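PDB 3H4X: phosphatidylinositol-specific phospholipase C1, which is a bacterial member of the calcium-dependent phosphoinositide phospholipase C family, folded as a single-domain alpha/beta barrel related to the TIM barrel. Local coordinates for residues A90-S93 and E94-T97; G269-T273 and S274-T278; I128-K131 and D132-A136. All coordinates share one frame; numbering follows the deposited sequence.

Interaction 1. Residues A90-S93 and E94-T97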
ATOM      1  N   ALA A  90       9.592 -11.862  17.745  1.00 13.96           N
ATOM      2  CA  ALA A  90       9.981 -10.842  18.719  1.00 14.26           C
ATOM      3  C   ALA A  90      11.227 -10.082  18.271  1.00 14.27           C
ATOM      4  O   ALA A  90      11.456  -8.944  18.682  1.00 14.91           O
ATOM      5  CB  ALA A  90      10.206 -11.470  20.089  1.00 14.52           C
ATOM      6  N   ASN A  91      12.035 -10.719  17.433  1.00 14.23           N
ATOM      7  CA  ASN A  91      13.263 -10.117  16.933  1.00 14.34           C
ATOM      8  C   ASN A  91      13.752 -10.891  15.720  1.00 14.31           C
ATOM      9  O   ASN A  91      13.186 -11.926  15.374  1.00 13.78           O
ATOM     10  CB  ASN A  91      14.331 -10.093  18.026  1.00 14.55           C
ATOM     11  CG  ASN A  91      14.589 -11.463  18.611  1.00 15.20           C
ATOM     12  OD1 ASN A  91      14.932 -12.396  17.891  1.00 15.91           O
ATOM     13  ND2 ASN A  91      14.418 -11.593  19.921  1.00 16.81           N
ATOM     14  N   ALA A  92      14.803 -10.392  15.077  1.00 14.68           N
ATOM     15  CA  ALA A  92      15.289 -10.991  13.840  1.00 15.35           C
ATOM     16  C   ALA A  92      15.728 -12.445  14.021  1.00 15.40           C
ATOM     17  O   ALA A  92      15.609 -13.250  13.098  1.00 15.68           O
ATOM     18  CB  ALA A  92      16.420 -10.159  13.251  1.00 15.80           C
ATOM     19  N   SER A  93      16.234 -12.779  15.208  1.00 15.40           N
ATOM     20  CA  SER A  93      16.713 -14.137  15.476  1.00 15.33           C
ATOM     21  C   SER A  93      15.580 -15.151  15.364  1.00 14.87           C
ATOM     22  O   SER A  93      15.816 -16.345  15.149  1.00 14.61           O
ATOM     23  CB  SER A  93      17.360 -14.233  16.864  1.00 15.59           C
ATOM     24  OG  SER A  93      16.394 -14.484  17.873  1.00 16.52           O
ATOM     25  N   GLU A  94      14.350 -14.664  15.508  1.00 14.50           N
ATOM     26  CA  GLU A  94      13.168 -15.519  15.515  1.00 14.35           C
ATOM     27  C   GLU A  94      12.470 -15.618  14.163  1.00 13.78           C
ATOM     28  O   GLU A  94      11.494 -16.348  14.026  1.00 13.65           O
ATOM     29  CB  GLU A  94      12.153 -15.036  16.556  1.00 14.79           C
ATOM     30  CG  GLU A  94      12.618 -15.157  17.996  1.00 16.17           C
ATOM     31  CD  GLU A  94      11.493 -14.945  18.995  1.00 17.88           C
ATOM     32  OE1 GLU A  94      10.386 -14.532  18.583  1.00 18.35           O
ATOM     33  OE2 GLU A  94      11.713 -15.196  20.198  1.00 19.51           O
ATOM     34  N   LEU A  95      12.945 -14.881  13.167  1.00 13.28           N
ATOM     35  CA  LEU A  95      12.304 -14.948  11.858  1.00 12.87           C
ATOM     36  C   LEU A  95      12.472 -16.345  11.259  1.00 12.25           C
ATOM     37  O   LEU A  95      13.555 -16.939  11.328  1.00 12.28           O
ATOM     38  CB  LEU A  95      12.842 -13.867  10.922  1.00 13.10           C
ATOM     39  CG  LEU A  95      12.405 -12.441  11.278  1.00 13.90           C
ATOM     40  CD1 LEU A  95      13.202 -11.423  10.484  1.00 14.73           C
ATOM     41  CD2 LEU A  95      10.907 -12.248  11.064  1.00 14.54           C
ATOM     42  N   ARG A  96      11.389 -16.867  10.693  1.00 11.60           N
ATOM     43  CA  ARG A  96      11.364 -18.217  10.139  1.00 11.34           C
ATOM     44  C   ARG A  96      11.562 -19.268  11.229  1.00 11.56           C
ATOM     45  O   ARG A  96      12.357 -20.196  11.063  1.00 12.22           O
ATOM     46  CB  ARG A  96      12.418 -18.386   9.039  1.00 10.79           C
ATOM     47  CG  ARG A  96      12.307 -17.371   7.920  1.00 10.24           C
ATOM     48  CD  ARG A  96      13.387 -17.569   6.862  1.00  9.93           C
ATOM     49  NE  ARG A  96      13.211 -16.590   5.801  1.00  9.84           N
ATOM     50  CZ  ARG A  96      13.641 -15.336   5.863  1.00  9.67           C
ATOM     51  NH1 ARG A  96      14.314 -14.908   6.923  1.00  9.78           N
ATOM     52  NH2 ARG A  96      13.395 -14.508   4.857  1.00 10.10           N
ATOM     53  N   THR A  97      10.849 -19.122  12.343  1.00 11.74           N
ATOM     54  CA  THR A  97      10.930 -20.099  13.432  1.00 12.22           C
ATOM     55  C   THR A  97       9.593 -20.438  14.085  1.00 12.40           C
ATOM     56  O   THR A  97       9.467 -21.483  14.718  1.00 12.98           O
ATOM     57  CB  THR A  97      11.878 -19.645  14.569  1.00 12.01           C
ATOM     58  OG1 THR A  97      11.290 -18.554  15.291  1.00 12.80           O
ATOM     59  CG2 THR A  97      13.236 -19.238  14.018  1.00 12.46           C
TER
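Glu94 reaches back past the turn to the backbone N of Ala90. The bond runs from Ala90 N to Glu94 OE1, at 2.9 Å and close to straight (169° at the hydrogen). The donor does not lie in the carboxylate plane; it comes from above, 48° out of it. CG of Glu94 stands beside the backbone N (chi1 -66°), and the chain is extended from there. That places the carboxylate over the start of the turn, where Glu94 OE1 also rests on Ala90 CB at 3.4 Å. The backbone of Glu94 is held as well. Glu94 N donates to Asn91 O at 3.0 Å, and a weak second bond goes to Asn91 OD1. Asn91 OD1 also accepts from Ser93 OG at 2.5 Å, a short bond tilted slightly from the amide carbonyl plane. Asn91 OD1 thus faces the Ser93 hydroxyl and, only weakly, Glu94 N. The Asn91 side chain crosses the Glu94 chain nearly at right angles, with Glu94 CG 3.6 Å from Asn91 OD1.

Leu95 closes the next step. Leu95 N donates to Ala92 O at 3.1 Å, while Leu95 CD1 lies loosely against Ala92 CB at 4.4 Å. Both apolar side chains lean on helix 104-117, Leu95 on Trp114 and Ala92 on Ala117. Beyond Leu95, Thr97 OG1 donates back to Glu94 O at 2.6 Å. The Glu87 carboxylate accepts from the backbone N of Arg96 and of Thr97, and Arg96 forms salt bridges with Asp50 and Asp53. The two successive bonds from residue i+3 to residue i are the mark of a short 3-10 turn, here in the surface loop between strand 73-74 and helix 104-117.

Interaction 2. Residues G269-T273 and S274-T278. With EOH (ethanol), chain N.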
ATOM      1  N   GLY A 269      -6.715   3.918 -23.120  1.00 10.82           N
ATOM      2  CA  GLY A 269      -6.914   5.133 -23.905  1.00 11.74           C
ATOM      3  C   GLY A 269      -7.811   6.179 -23.270  1.00 12.18           C
ATOM      4  O   GLY A 269      -7.849   7.322 -23.725  1.00 13.17           O
ATOM      5  N   SER A 270      -8.529   5.799 -22.219  1.00 12.01           N
ATOM      6  CA  SER A 270      -9.535   6.680 -21.624  1.00 12.32           C
ATOM      7  C   SER A 270      -8.985   7.593 -20.531  1.00 12.03           C
ATOM      8  O   SER A 270      -9.664   8.526 -20.102  1.00 12.56           O
ATOM      9  CB  SER A 270     -10.688   5.858 -21.052  1.00 12.78           C
ATOM     10  OG  SER A 270     -10.238   5.022 -20.003  1.00 13.07           O
ATOM     11  N   ILE A 271      -7.763   7.326 -20.084  1.00 11.54           N
ATOM     12  CA  ILE A 271      -7.192   8.030 -18.942  1.00 11.24           C
ATOM     13  C   ILE A 271      -5.827   8.613 -19.272  1.00 11.29           C
ATOM     14  O   ILE A 271      -4.956   7.919 -19.790  1.00 11.62           O
ATOM     15  CB  ILE A 271      -7.062   7.091 -17.726  1.00 11.16           C
ATOM     16  CG1 ILE A 271      -8.441   6.558 -17.330  1.00 10.99           C
ATOM     17  CG2 ILE A 271      -6.390   7.810 -16.561  1.00 11.34           C
ATOM     18  CD1 ILE A 271      -8.398   5.376 -16.381  1.00 10.89           C
ATOM     19  N   ASP A 272      -5.647   9.892 -18.964  1.00 11.59           N
ATOM     20  CA  ASP A 272      -4.365  10.554 -19.143  1.00 12.06           C
ATOM     21  C   ASP A 272      -3.501  10.309 -17.909  1.00 11.52           C
ATOM     22  O   ASP A 272      -3.604  11.026 -16.917  1.00 11.79           O
ATOM     23  CB  ASP A 272      -4.571  12.055 -19.345  1.00 12.51           C
ATOM     24  CG  ASP A 272      -3.265  12.812 -19.463  1.00 14.29           C
ATOM     25  OD1 ASP A 272      -2.199  12.164 -19.516  1.00 15.33           O
ATOM     26  OD2 ASP A 272      -3.305  14.062 -19.512  1.00 17.11           O
ATOM     27  N   THR A 273      -2.649   9.293 -17.960  1.00 11.04           N
ATOM     28  CA  THR A 273      -1.876   8.939 -16.774  1.00 10.98           C
ATOM     29  C   THR A 273      -0.733   9.914 -16.487  1.00 10.58           C
ATOM     30  O   THR A 273      -0.187   9.909 -15.390  1.00 10.26           O
ATOM     31  CB  THR A 273      -1.340   7.500 -16.843  1.00 11.25           C
ATOM     32  OG1 THR A 273      -0.608   7.326 -18.059  1.00 12.00           O
ATOM     33  CG2 THR A 273      -2.485   6.495 -16.793  1.00 11.76           C
ATOM     34  N   SER A 274      -0.379  10.762 -17.452  1.00 10.41           N
ATOM     35  CA  SER A 274       0.676  11.748 -17.216  1.00 10.58           C
ATOM     36  C   SER A 274       0.281  12.724 -16.107  1.00 10.27           C
ATOM     37  O   SER A 274       1.136  13.284 -15.426  1.00 10.53           O
ATOM     38  CB  SER A 274       1.029  12.507 -18.499  1.00 11.07           C
ATOM     39  OG  SER A 274       0.032  13.452 -18.834  1.00 12.15           O
ATOM     40  N   TRP A 275      -1.021  12.918 -15.933  1.00 10.03           N
ATOM     41  CA  TRP A 275      -1.555  13.805 -14.907  1.00 10.00           C
ATOM     42  C   TRP A 275      -0.987  13.463 -13.533  1.00  9.61           C
ATOM     43  O   TRP A 275      -0.620  14.348 -12.762  1.00  9.86           O
ATOM     44  CB  TRP A 275      -3.078  13.684 -14.904  1.00 10.24           C
ATOM     45  CG  TRP A 275      -3.816  14.552 -13.934  1.00 10.52           C
ATOM     46  CD1 TRP A 275      -4.147  15.866 -14.097  1.00 11.67           C
ATOM     47  CD2 TRP A 275      -4.364  14.153 -12.671  1.00 10.15           C
ATOM     48  NE1 TRP A 275      -4.851  16.313 -13.006  1.00 11.40           N
ATOM     49  CE2 TRP A 275      -4.998  15.281 -12.117  1.00 10.84           C
ATOM     50  CE3 TRP A 275      -4.374  12.953 -11.952  1.00  9.82           C
ATOM     51  CZ2 TRP A 275      -5.633  15.246 -10.879  1.00 10.44           C
ATOM     52  CZ3 TRP A 275      -5.005  12.921 -10.726  1.00  9.41           C
ATOM     53  CH2 TRP A 275      -5.627  14.060 -10.202  1.00  9.82           C
ATOM     54  N   TYR A 276      -0.909  12.168 -13.235  1.00  9.05           N
ATOM     55  CA  TYR A 276      -0.414  11.701 -11.937  1.00  8.96           C
ATOM     56  C   TYR A 276       1.062  12.010 -11.759  1.00  9.23           C
ATOM     57  O   TYR A 276       1.506  12.405 -10.683  1.00  9.61           O
ATOM     58  CB  TYR A 276      -0.642  10.191 -11.777  1.00  8.84           C
ATOM     59  CG  TYR A 276      -2.091   9.815 -11.875  1.00  8.03           C
ATOM     60  CD1 TYR A 276      -2.896   9.767 -10.743  1.00  7.99           C
ATOM     61  CD2 TYR A 276      -2.670   9.542 -13.103  1.00  8.14           C
ATOM     62  CE1 TYR A 276      -4.233   9.446 -10.833  1.00  7.82           C
ATOM     63  CE2 TYR A 276      -4.005   9.218 -13.202  1.00  8.53           C
ATOM     64  CZ  TYR A 276      -4.780   9.172 -12.064  1.00  7.94           C
ATOM     65  OH  TYR A 276      -6.114   8.859 -12.150  1.00  8.19           O
ATOM     66  N   ASP A 277       1.824  11.804 -12.824  1.00  9.42           N
ATOM     67  CA  ASP A 277       3.269  11.997 -12.790  1.00 10.12           C
ATOM     68  C   ASP A 277       3.603  13.479 -12.616  1.00 10.27           C
ATOM     69  O   ASP A 277       4.464  13.850 -11.815  1.00 10.35           O
ATOM     70  CB  ASP A 277       3.872  11.455 -14.086  1.00 10.58           C
ATOM     71  CG  ASP A 277       5.330  11.070 -13.948  1.00 11.15           C
ATOM     72  OD1 ASP A 277       5.970  11.450 -12.944  1.00 12.09           O
ATOM     73  OD2 ASP A 277       5.831  10.383 -14.865  1.00 11.93           O
ATOM     74  N   THR A 278       2.897  14.328 -13.353  1.00 10.71           N
ATOM     75  CA  THR A 278       3.113  15.769 -13.281  1.00 11.37           C
ATOM     76  C   THR A 278       2.911  16.293 -11.858  1.00 10.70           C
ATOM     77  O   THR A 278       3.637  17.178 -11.400  1.00 11.21           O
ATOM     78  CB  THR A 278       2.174  16.509 -14.255  1.00 12.06           C
ATOM     79  OG1 THR A 278       2.459  16.099 -15.600  1.00 13.41           O
ATOM     80  CG2 THR A 278       2.348  18.012 -14.133  1.00 13.25           C
TER
HETATM   81  C1  EOH N 352       7.123  14.221 -13.839  1.00 27.78           C
HETATM   82  C2  EOH N 352       6.584  14.512 -15.235  1.00 27.72           C
HETATM   83  O   EOH N 352       6.747  15.211 -12.909  1.00 27.74           O
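Asp272 and Thr273 meet the residues that lead into helix 274-278 in two different ways. The packed side belongs to Thr273 and Tyr276. Tyr276 N donates to Thr273 O at 3.2 Å. Thr273 O also lies at the edge of the Tyr276 ring, 3.4 Å from Tyr276 CD2. Trp275 CE3 sits over the centre of one face of this ring, 3.6 Å above its plane. Ile271 CG2 adds a looser touch at the ring edge. Thr273 OG1 is hydrogen-bonded to Ala315 O, and Tyr276 also meets Phe259 edge-to-face.

The outer side is polar. Asp272 is exposed, and its chi1 of 177° brings the carboxylate near Ser274. Asp272 OD1 accepts from Ser274 OG at 2.7 Å on its syn side, and weakly from Ser274 N at 3.1 Å. At the far end, the O of an ethanol, probably from the crystallisation liquor, donates to Asp277 O at 2.9 Å. Asp277 OD2 is hydrogen-bonded to His316 ND1. Asp272 caps the turn into the helix through OD1 and Ser274 N; the partial positive charge at that helix end would probably favour its carboxylate.

Interaction 3. Residues I128-K131 and D132-A136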
ATOM      1  N   ILE A 128      -2.642  -1.990   2.133  1.00  7.10           N
ATOM      2  CA  ILE A 128      -3.617  -2.642   2.977  1.00  7.89           C
ATOM      3  C   ILE A 128      -4.992  -2.500   2.354  1.00  7.33           C
ATOM      4  O   ILE A 128      -5.494  -1.382   2.186  1.00  7.78           O
ATOM      5  CB  ILE A 128      -3.656  -1.981   4.359  1.00  8.52           C
ATOM      6  CG1 ILE A 128      -2.246  -1.873   4.952  1.00 10.69           C
ATOM      7  CG2 ILE A 128      -4.663  -2.688   5.260  1.00  9.88           C
ATOM      8  CD1 ILE A 128      -1.568  -3.181   5.183  1.00 13.59           C
ATOM      9  N   GLU A 129      -5.601  -3.627   2.001  1.00  7.31           N
ATOM     10  CA  GLU A 129      -7.009  -3.618   1.650  1.00  7.57           C
ATOM     11  C   GLU A 129      -7.804  -3.931   2.904  1.00  7.26           C
ATOM     12  O   GLU A 129      -7.660  -5.009   3.492  1.00  7.35           O
ATOM     13  CB  GLU A 129      -7.331  -4.633   0.550  1.00  8.24           C
ATOM     14  CG  GLU A 129      -8.825  -4.665   0.219  1.00  8.98           C
ATOM     15  CD  GLU A 129      -9.198  -5.633  -0.892  1.00 10.07           C
ATOM     16  OE1 GLU A 129      -8.388  -5.841  -1.819  1.00 11.82           O
ATOM     17  OE2 GLU A 129     -10.326  -6.172  -0.851  1.00 10.70           O
ATOM     18  N   MET A 130      -8.633  -2.981   3.323  1.00  7.22           N
ATOM     19  CA  MET A 130      -9.508  -3.185   4.465  1.00  7.76           C
ATOM     20  C   MET A 130     -10.742  -3.908   3.944  1.00  7.35           C
ATOM     21  O   MET A 130     -11.713  -3.277   3.513  1.00  7.37           O
ATOM     22  CB  MET A 130      -9.885  -1.844   5.093  1.00  8.44           C
ATOM     23  CG  MET A 130      -8.703  -1.033   5.599  1.00 10.81           C
ATOM     24  SD  MET A 130      -7.739  -1.880   6.863  1.00 13.97           S
ATOM     25  CE  MET A 130      -9.066  -2.642   7.788  1.00 10.07           C
ATOM     26  N   LYS A 131     -10.683  -5.238   3.954  1.00  7.83           N
ATOM     27  CA  LYS A 131     -11.688  -6.070   3.291  1.00  8.34           C
ATOM     28  C   LYS A 131     -13.106  -5.636   3.624  1.00  8.31           C
ATOM     29  O   LYS A 131     -13.964  -5.518   2.739  1.00  8.65           O
ATOM     30  CB  LYS A 131     -11.504  -7.542   3.678  1.00  8.72           C
ATOM     31  CG  LYS A 131     -10.218  -8.181   3.193  1.00 10.50           C
ATOM     32  CD  LYS A 131     -10.048  -8.088   1.694  1.00 12.57           C
ATOM     33  CE  LYS A 131     -11.136  -8.836   0.963  1.00 13.23           C
ATOM     34  NZ  LYS A 131     -10.816  -8.926  -0.492  1.00 14.09           N
ATOM     35  N   ASP A 132     -13.339  -5.410   4.911  1.00  8.81           N
ATOM     36  CA  ASP A 132     -14.660  -5.080   5.421  1.00  9.35           C
ATOM     37  C   ASP A 132     -14.697  -3.684   6.039  1.00  9.49           C
ATOM     38  O   ASP A 132     -15.544  -3.392   6.885  1.00 10.33           O
ATOM     39  CB  ASP A 132     -15.109  -6.130   6.446  1.00  9.59           C
ATOM     40  CG  ASP A 132     -14.134  -6.274   7.611  1.00  9.99           C
ATOM     41  OD1 ASP A 132     -13.113  -5.554   7.636  1.00 10.32           O
ATOM     42  OD2 ASP A 132     -14.383  -7.103   8.513  1.00 10.71           O
ATOM     43  N   GLY A 133     -13.787  -2.817   5.602  1.00  9.51           N
ATOM     44  CA  GLY A 133     -13.716  -1.450   6.108  1.00  9.85           C
ATOM     45  C   GLY A 133     -13.226  -1.381   7.543  1.00  9.82           C
ATOM     46  O   GLY A 133     -12.680  -2.349   8.070  1.00 10.75           O
ATOM     47  N   PHE A 134     -13.417  -0.226   8.171  1.00 10.25           N
ATOM     48  CA  PHE A 134     -13.040  -0.039   9.562  1.00 10.32           C
ATOM     49  C   PHE A 134     -14.164  -0.448  10.507  1.00 10.65           C
ATOM     50  O   PHE A 134     -15.294  -0.720  10.086  1.00 11.02           O
ATOM     51  CB  PHE A 134     -12.649   1.420   9.823  1.00 10.17           C
ATOM     52  CG  PHE A 134     -11.280   1.786   9.320  1.00 10.15           C
ATOM     53  CD1 PHE A 134     -10.150   1.357   9.987  1.00 10.49           C
ATOM     54  CD2 PHE A 134     -11.125   2.570   8.186  1.00 10.87           C
ATOM     55  CE1 PHE A 134      -8.886   1.696   9.531  1.00 11.48           C
ATOM     56  CE2 PHE A 134      -9.864   2.910   7.726  1.00 11.75           C
ATOM     57  CZ  PHE A 134      -8.748   2.472   8.398  1.00 11.86           C
ATOM     58  N   ASN A 135     -13.837  -0.479  11.791  1.00 10.97           N
ATOM     59  CA  ASN A 135     -14.789  -0.816  12.834  1.00 11.82           C
ATOM     60  C   ASN A 135     -14.531   0.065  14.049  1.00 12.49           C
ATOM     61  O   ASN A 135     -14.100  -0.412  15.096  1.00 12.27           O
ATOM     62  CB  ASN A 135     -14.652  -2.293  13.203  1.00 11.87           C
ATOM     63  CG  ASN A 135     -15.650  -2.731  14.250  1.00 12.32           C
ATOM     64  OD1 ASN A 135     -16.574  -1.994  14.593  1.00 13.11           O
ATOM     65  ND2 ASN A 135     -15.469  -3.939  14.762  1.00 12.70           N
ATOM     66  N   ALA A 136     -14.777   1.360  13.892  1.00 13.55           N
ATOM     67  CA  ALA A 136     -14.529   2.316  14.961  1.00 14.69           C
ATOM     68  C   ALA A 136     -15.288   1.944  16.231  1.00 15.59           C
ATOM     69  O   ALA A 136     -14.749   2.028  17.334  1.00 15.84           O
ATOM     70  CB  ALA A 136     -14.898   3.722  14.510  1.00 14.74           C
TER
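Met130 O accepts from Gly133 N at 3.0 Å and closes a type I beta turn at the end of strand 124-130, one of the parallel strands of the barrel sheet. The N-H points well at the oxygen (167°) but arrives from above the carbonyl plane. Met130 is also the centre of an inverse gamma turn, so the chain bends twice as it leaves the strand. Gly133 follows with a positive phi of 70°, a value that favours glycine, and carries the chain on through the loop before helix 142-153.

Met130 carries the side-chain contact. Its chain is folded at chi2 (-60°) and chi3, which brings Met130 CE back to Gly133 O at 3.6 Å. Met130 SD lies 5.0 Å from the centroid of the Phe134 ring in an oblique Met-aromatic contact. Met130 CG reaches Phe134 CZ at 4.5 Å. Helix 209-222 covers both residues through Thr209, and Phe134 also touches Glu212 and Tyr213. The CB of Asp132 points away from residues 128-131. Its two carboxylate oxygens accept from Ser65 N and Asn66 N, joining the turn to the chain just beyond strand 58-64. Further on, Ala136 is one of five residues around a bound acetyl group.

On the strand side, Lys131 is buried and curls back on Glu129. Thr197 helps satisfy both ends, bonding NZ through its OG1 and the carboxylate through its N. Within this salt bridge, Lys131 NZ lies 2.8 Å from Glu129 OE2, above the carboxylate plane.

In the fold
Along the chain the order is interaction 1, interaction 3, interaction 2. Interactions 1 and 3 both lie in the first half of the chain, yet they are about 28 Å apart between centres. Interactions 2 and 3 are separated by the same distance between centres. Interactions 1 and 2 lie on opposite sides of the chain's centre, about 43 Å between centres, and none of the three touches another. Only interaction 3 reaches into the barrel sheet, continuing strand 124-130; the other two lie in its connections. Interaction 2 leads into the helix before strand 282-286, and interaction 1 lies in the long loop between strand 73-74 and helix 104-117. Each shapes a different connection of the barrel: a strand exit, a helix entry and a surface loop.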